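Local coordinates for DUF1254 domain-containing protein (PDB 3U07) that is of unknown function, a probably exported bacterial protein that combines DUF1254 and DUF1214 family regions in a single chain, at residues T50-Q62 with L85-I97. The protein carries 2 engineered substitutions. Sequence-based numbering, arbitrary orientation.
Engineered in segment 50-62: E60 (natural residue Arg).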
loop_
_atom_site.group_PDB
_atom_site.type_symbol
_atom_site.label_atom_id
_atom_site.label_comp_id
_atom_site.label_asym_id
_atom_site.label_seq_id
_atom_site.Cartn_x
_atom_site.Cartn_y
_atom_site.Cartn_z
ATOM N N THR A 50 -4.001 -13.267 7.683
ATOM C CA THR A 50 -2.749 -12.855 8.302
ATOM C C THR A 50 -2.871 -12.792 9.825
ATOM O O THR A 50 -2.438 -13.707 10.527
ATOM C CB THR A 50 -2.270 -11.484 7.781
ATOM O OG1 THR A 50 -3.337 -10.536 7.865
ATOM C CG2 THR A 50 -1.809 -11.595 6.336
ATOM N N ALA A 51 -3.479 -11.725 10.332
ATOM C CA ALA A 51 -3.633 -11.533 11.771
ATOM C C ALA A 51 -4.471 -12.564 12.527
ATOM O O ALA A 51 -4.078 -13.008 13.601
ATOM C CB ALA A 51 -4.185 -10.124 12.052
ATOM N N VAL A 52 -5.621 -12.949 11.986
ATOM C CA VAL A 52 -6.470 -13.899 12.695
ATOM C C VAL A 52 -5.922 -15.321 12.804
ATOM O O VAL A 52 -5.800 -15.852 13.909
ATOM C CB VAL A 52 -7.895 -13.956 12.085
ATOM C CG1 VAL A 52 -8.739 -14.988 12.823
ATOM C CG2 VAL A 52 -8.558 -12.592 12.182
ATOM N N GLU A 53 -5.572 -15.945 11.683
ATOM C CA GLU A 53 -5.077 -17.307 11.780
ATOM C C GLU A 53 -3.606 -17.465 12.146
ATOM O O GLU A 53 -3.086 -18.576 12.180
ATOM C CB GLU A 53 -5.434 -18.111 10.522
ATOM C CG GLU A 53 -4.986 -17.563 9.195
ATOM C CD GLU A 53 -5.672 -18.284 8.047
ATOM O OE1 GLU A 53 -5.203 -18.175 6.894
ATOM O OE2 GLU A 53 -6.692 -18.957 8.302
ATOM N N ASN A 54 -2.939 -16.350 12.430
ATOM C CA ASN A 54 -1.548 -16.383 12.859
ATOM C C ASN A 54 -1.532 -15.767 14.250
ATOM O O ASN A 54 -0.485 -15.585 14.874
ATOM C CB ASN A 54 -0.660 -15.600 11.897
ATOM C CG ASN A 54 -0.343 -16.387 10.638
ATOM O OD1 ASN A 54 0.391 -17.376 10.681
ATOM N ND2 ASN A 54 -0.912 -15.966 9.514
ATOM N N ASN A 55 -2.734 -15.467 14.725
ATOM C CA ASN A 55 -2.954 -14.887 16.036
ATOM C C ASN A 55 -2.012 -13.729 16.332
ATOM O O ASN A 55 -1.276 -13.751 17.316
ATOM C CB ASN A 55 -2.827 -15.979 17.108
ATOM C CG ASN A 55 -3.572 -15.633 18.387
ATOM O OD1 ASN A 55 -4.628 -14.998 18.355
ATOM N ND2 ASN A 55 -3.035 -16.072 19.519
ATOM N N TYR A 56 -2.034 -12.717 15.468
ATOM C CA TYR A 56 -1.192 -11.541 15.664
ATOM C C TYR A 56 -1.810 -10.624 16.708
ATOM O O TYR A 56 -2.991 -10.284 16.629
ATOM C CB TYR A 56 -1.043 -10.734 14.373
ATOM C CG TYR A 56 -0.194 -11.376 13.305
ATOM C CD1 TYR A 56 0.706 -12.394 13.616
ATOM C CD2 TYR A 56 -0.268 -10.939 11.981
ATOM C CE1 TYR A 56 1.510 -12.962 12.633
ATOM C CE2 TYR A 56 0.531 -11.499 10.995
ATOM C CZ TYR A 56 1.418 -12.509 11.324
ATOM O OH TYR A 56 2.203 -13.069 10.339
ATOM N N PRO A 57 -1.031 -10.229 17.721
ATOM C CA PRO A 57 -1.661 -9.337 18.694
ATOM C C PRO A 57 -1.922 -7.987 18.024
ATOM O O PRO A 57 -1.142 -7.536 17.180
ATOM C CB PRO A 57 -0.629 -9.262 19.820
ATOM C CG PRO A 57 0.670 -9.579 19.134
ATOM C CD PRO A 57 0.288 -10.681 18.189
ATOM N N LEU A 58 -3.033 -7.360 18.378
ATOM C CA LEU A 58 -3.387 -6.070 17.810
ATOM C C LEU A 58 -2.689 -4.949 18.585
ATOM O O LEU A 58 -2.270 -5.138 19.727
ATOM C CB LEU A 58 -4.908 -5.900 17.846
ATOM C CG LEU A 58 -5.671 -7.036 17.147
ATOM C CD1 LEU A 58 -7.167 -6.840 17.321
ATOM C CD2 LEU A 58 -5.310 -7.075 15.666
ATOM N N ASN A 59 -2.549 -3.788 17.951
ATOM C CA ASN A 59 -1.896 -2.641 18.574
ATOM C C ASN A 59 -0.461 -2.955 18.980
ATOM O O ASN A 59 0.006 -2.549 20.046
ATOM C CB ASN A 59 -2.702 -2.152 19.789
ATOM C CG ASN A 59 -4.021 -1.511 19.390
ATOM O OD1 ASN A 59 -4.100 -0.816 18.376
ATOM N ND2 ASN A 59 -5.059 -1.728 20.190
ATOM N N GLU A 60 0.225 -3.689 18.108
ATOM C CA GLU A 60 1.622 -4.070 18.299
ATOM C C GLU A 60 2.235 -4.290 16.925
ATOM O O GLU A 60 1.552 -4.736 16.004
ATOM C CB GLU A 60 1.745 -5.379 19.090
ATOM C CG GLU A 60 1.526 -5.265 20.592
ATOM C CD GLU A 60 1.775 -6.584 21.324
ATOM O OE1 GLU A 60 2.584 -7.396 20.824
ATOM O OE2 GLU A 60 1.175 -6.800 22.399
ATOM N N PHE A 61 3.512 -3.958 16.780
ATOM C CA PHE A 61 4.212 -4.176 15.525
ATOM C C PHE A 61 4.467 -5.684 15.483
ATOM O O PHE A 61 4.853 -6.277 16.490
ATOM C CB PHE A 61 5.539 -3.412 15.522
ATOM C CG PHE A 61 5.378 -1.917 15.557
ATOM C CD1 PHE A 61 4.806 -1.238 14.481
ATOM C CD2 PHE A 61 5.786 -1.186 16.668
ATOM C CE1 PHE A 61 4.645 0.146 14.511
ATOM C CE2 PHE A 61 5.628 0.200 16.708
ATOM C CZ PHE A 61 5.054 0.867 15.627
ATOM N N GLN A 62 4.231 -6.308 14.333
ATOM C CA GLN A 62 4.432 -7.750 14.196
ATOM C C GLN A 62 5.843 -8.188 14.567
ATOM O O GLN A 62 6.798 -7.904 13.849
ATOM C CB GLN A 62 4.118 -8.184 12.768
ATOM C CG GLN A 62 2.643 -8.422 12.511
ATOM C CD GLN A 62 2.280 -8.270 11.049
ATOM O OE1 GLN A 62 3.067 -8.612 10.164
ATOM N NE2 GLN A 62 1.077 -7.765 10.786
ATOM N N LEU A 85 7.896 -1.713 9.154
ATOM C CA LEU A 85 7.254 -2.045 10.415
ATOM C C LEU A 85 5.781 -2.233 10.050
ATOM O O LEU A 85 5.207 -1.416 9.324
ATOM C CB LEU A 85 7.396 -0.913 11.434
ATOM C CG LEU A 85 8.686 -0.832 12.249
ATOM C CD1 LEU A 85 8.537 0.262 13.295
ATOM C CD2 LEU A 85 8.968 -2.171 12.925
HETATM N N MSE A 86 5.175 -3.313 10.529
HETATM C CA MSE A 86 3.776 -3.587 10.226
HETATM C C MSE A 86 2.986 -3.965 11.462
HETATM O O MSE A 86 3.538 -4.451 12.449
HETATM C CB MSE A 86 3.652 -4.730 9.217
HETATM C CG MSE A 86 4.237 -4.452 7.849
HETATM SE SE MSE A 86 4.152 -6.038 6.752
HETATM C CE MSE A 86 4.925 -7.279 8.006
ATOM N N GLY A 87 1.682 -3.744 11.388
ATOM C CA GLY A 87 0.821 -4.084 12.495
ATOM C C GLY A 87 -0.610 -3.726 12.180
ATOM O O GLY A 87 -0.919 -3.226 11.097
ATOM N N TRP A 88 -1.486 -4.001 13.137
ATOM C CA TRP A 88 -2.896 -3.693 13.009
ATOM C C TRP A 88 -3.325 -2.964 14.268
ATOM O O TRP A 88 -3.083 -3.429 15.379
ATOM C CB TRP A 88 -3.721 -4.969 12.860
ATOM C CG TRP A 88 -3.513 -5.678 11.564
ATOM C CD1 TRP A 88 -2.576 -6.632 11.287
ATOM C CD2 TRP A 88 -4.259 -5.480 10.358
ATOM N NE1 TRP A 88 -2.694 -7.043 9.978
ATOM C CE2 TRP A 88 -3.718 -6.349 9.385
ATOM C CE3 TRP A 88 -5.330 -4.649 10.005
ATOM C CZ2 TRP A 88 -4.217 -6.416 8.080
ATOM C CZ3 TRP A 88 -5.829 -4.717 8.705
ATOM C CH2 TRP A 88 -5.268 -5.594 7.759
ATOM N N LEU A 89 -3.946 -1.808 14.085
ATOM C CA LEU A 89 -4.435 -1.008 15.194
ATOM C C LEU A 89 -5.879 -1.410 15.450
ATOM O O LEU A 89 -6.589 -1.822 14.529
ATOM C CB LEU A 89 -4.400 0.481 14.827
ATOM C CG LEU A 89 -3.222 1.392 15.178
ATOM C CD1 LEU A 89 -1.918 0.632 15.225
ATOM C CD2 LEU A 89 -3.181 2.528 14.171
ATOM N N ASP A 90 -6.307 -1.307 16.702
ATOM C CA ASP A 90 -7.694 -1.594 17.058
ATOM C C ASP A 90 -8.072 -0.465 17.990
ATOM O O ASP A 90 -7.563 -0.384 19.107
ATOM C CB ASP A 90 -7.842 -2.936 17.777
ATOM C CG ASP A 90 -9.249 -3.151 18.321
ATOM O OD1 ASP A 90 -10.195 -2.484 17.848
ATOM O OD2 ASP A 90 -9.414 -3.996 19.219
ATOM N N VAL A 91 -8.947 0.417 17.523
ATOM C CA VAL A 91 -9.361 1.564 18.324
ATOM C C VAL A 91 -10.787 1.432 18.870
ATOM O O VAL A 91 -11.363 2.406 19.356
ATOM C CB VAL A 91 -9.265 2.862 17.490
ATOM C CG1 VAL A 91 -7.840 3.029 16.944
ATOM C CG2 VAL A 91 -10.264 2.818 16.334
ATOM N N ALA A 92 -11.344 0.226 18.796
ATOM C CA ALA A 92 -12.704 -0.022 19.274
ATOM C C ALA A 92 -12.928 0.384 20.729
ATOM O O ALA A 92 -13.850 1.134 21.030
ATOM C CB ALA A 92 -13.070 -1.498 19.097
ATOM N N ALA A 93 -12.084 -0.114 21.628
ATOM C CA ALA A 93 -12.236 0.180 23.051
ATOM C C ALA A 93 -11.836 1.600 23.400
ATOM O O ALA A 93 -12.461 2.237 24.241
ATOM C CB ALA A 93 -11.422 -0.812 23.884
ATOM N N GLU A 94 -10.792 2.092 22.744
ATOM C CA GLU A 94 -10.300 3.436 22.995
ATOM C C GLU A 94 -9.271 3.813 21.926
ATOM O O GLU A 94 -8.822 2.960 21.165
ATOM C CB GLU A 94 -9.643 3.489 24.376
ATOM C CG GLU A 94 -8.464 2.536 24.509
ATOM C CD GLU A 94 -7.737 2.690 25.826
ATOM O OE1 GLU A 94 -7.500 3.841 26.235
ATOM O OE2 GLU A 94 -7.391 1.662 26.444
ATOM N N PRO A 95 -8.891 5.102 21.858
ATOM C CA PRO A 95 -7.909 5.557 20.870
ATOM C C PRO A 95 -6.548 4.912 21.082
ATOM O O PRO A 95 -6.258 4.374 22.157
ATOM C CB PRO A 95 -7.861 7.063 21.100
ATOM C CG PRO A 95 -9.254 7.378 21.551
ATOM C CD PRO A 95 -9.516 6.253 22.532
ATOM N N VAL A 96 -5.713 4.984 20.053
ATOM C CA VAL A 96 -4.375 4.417 20.103
ATOM C C VAL A 96 -3.413 5.451 19.545
ATOM O O VAL A 96 -3.714 6.151 18.575
ATOM C CB VAL A 96 -4.287 3.116 19.274
ATOM C CG1 VAL A 96 -4.659 3.396 17.834
ATOM C CG2 VAL A 96 -2.889 2.535 19.354
ATOM N N ILE A 97 -2.251 5.545 20.172
ATOM C CA ILE A 97 -1.249 6.507 19.768
ATOM C C ILE A 97 0.009 5.835 19.238
ATOM O O ILE A 97 0.593 4.965 19.885
ATOM C CB ILE A 97 -0.894 7.426 20.964
ATOM C CG1 ILE A 97 -2.117 8.273 21.328
ATOM C CG2 ILE A 97 0.302 8.302 20.627
ATOM C CD1 ILE A 97 -2.022 8.942 22.683
HETATM O O HOH W 1 -0.502 -5.787 15.014
HETATM O O HOH W 2 6.865 -5.356 11.804
HETATM O O HOH W 3 -0.733 -8.526 8.690
#
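N59 N and Q62 N both reach across to strand 82-90, donating to W88 O (2.7 Å) and M86 O (2.7 Å), so the loop that follows helix 26-52 runs along an outermost strand of its antiparallel sheet. Between these bonds water 1 bridges: it donates to P57 O and accepts from W88 N. G87 has no side chain, which suits its place, and E60 O comes to within 3.6 Å of G87 CA. A Schellman motif at N55 ends the helix and releases the chain toward the strand.

N59 takes a left-handed backbone conformation (phi 59°), which asparagine tolerates better than most residues, and its amide, both donor and acceptor, binds the D90 backbone twice. ND2 donates to D90 O at 3.0 Å, in the amide plane and on a carbonyl lone pair, whereas D90 N reaches OD1 from above the carbonyl plane (2.8 Å). The D90 carboxylate has other polar partners: OD1 accepts from A92 N in an Asx turn and forms a salt bridge with R205. L58, with CG anti to its carbonyl carbon (chi1 -56°), lays CD2 against W88 CB. A51 CB makes an off-centre CH-pi contact with the five-membered ring of W88, F47 meets the indole edge-to-face, and water 3, in the ring plane, joins NE1 to Q62 NE2. On F61, L85 CD1 sits over the ring centre, 4.1 Å from the centroid, a CH-pi contact.

The loop is thus fastened along the strand at the sheet's margin by a few discrete bonds: one asparagine amide satisfies a buried residue's backbone N-H and C=O, water supplies further links, and apolar groups pack against the two aromatic rings.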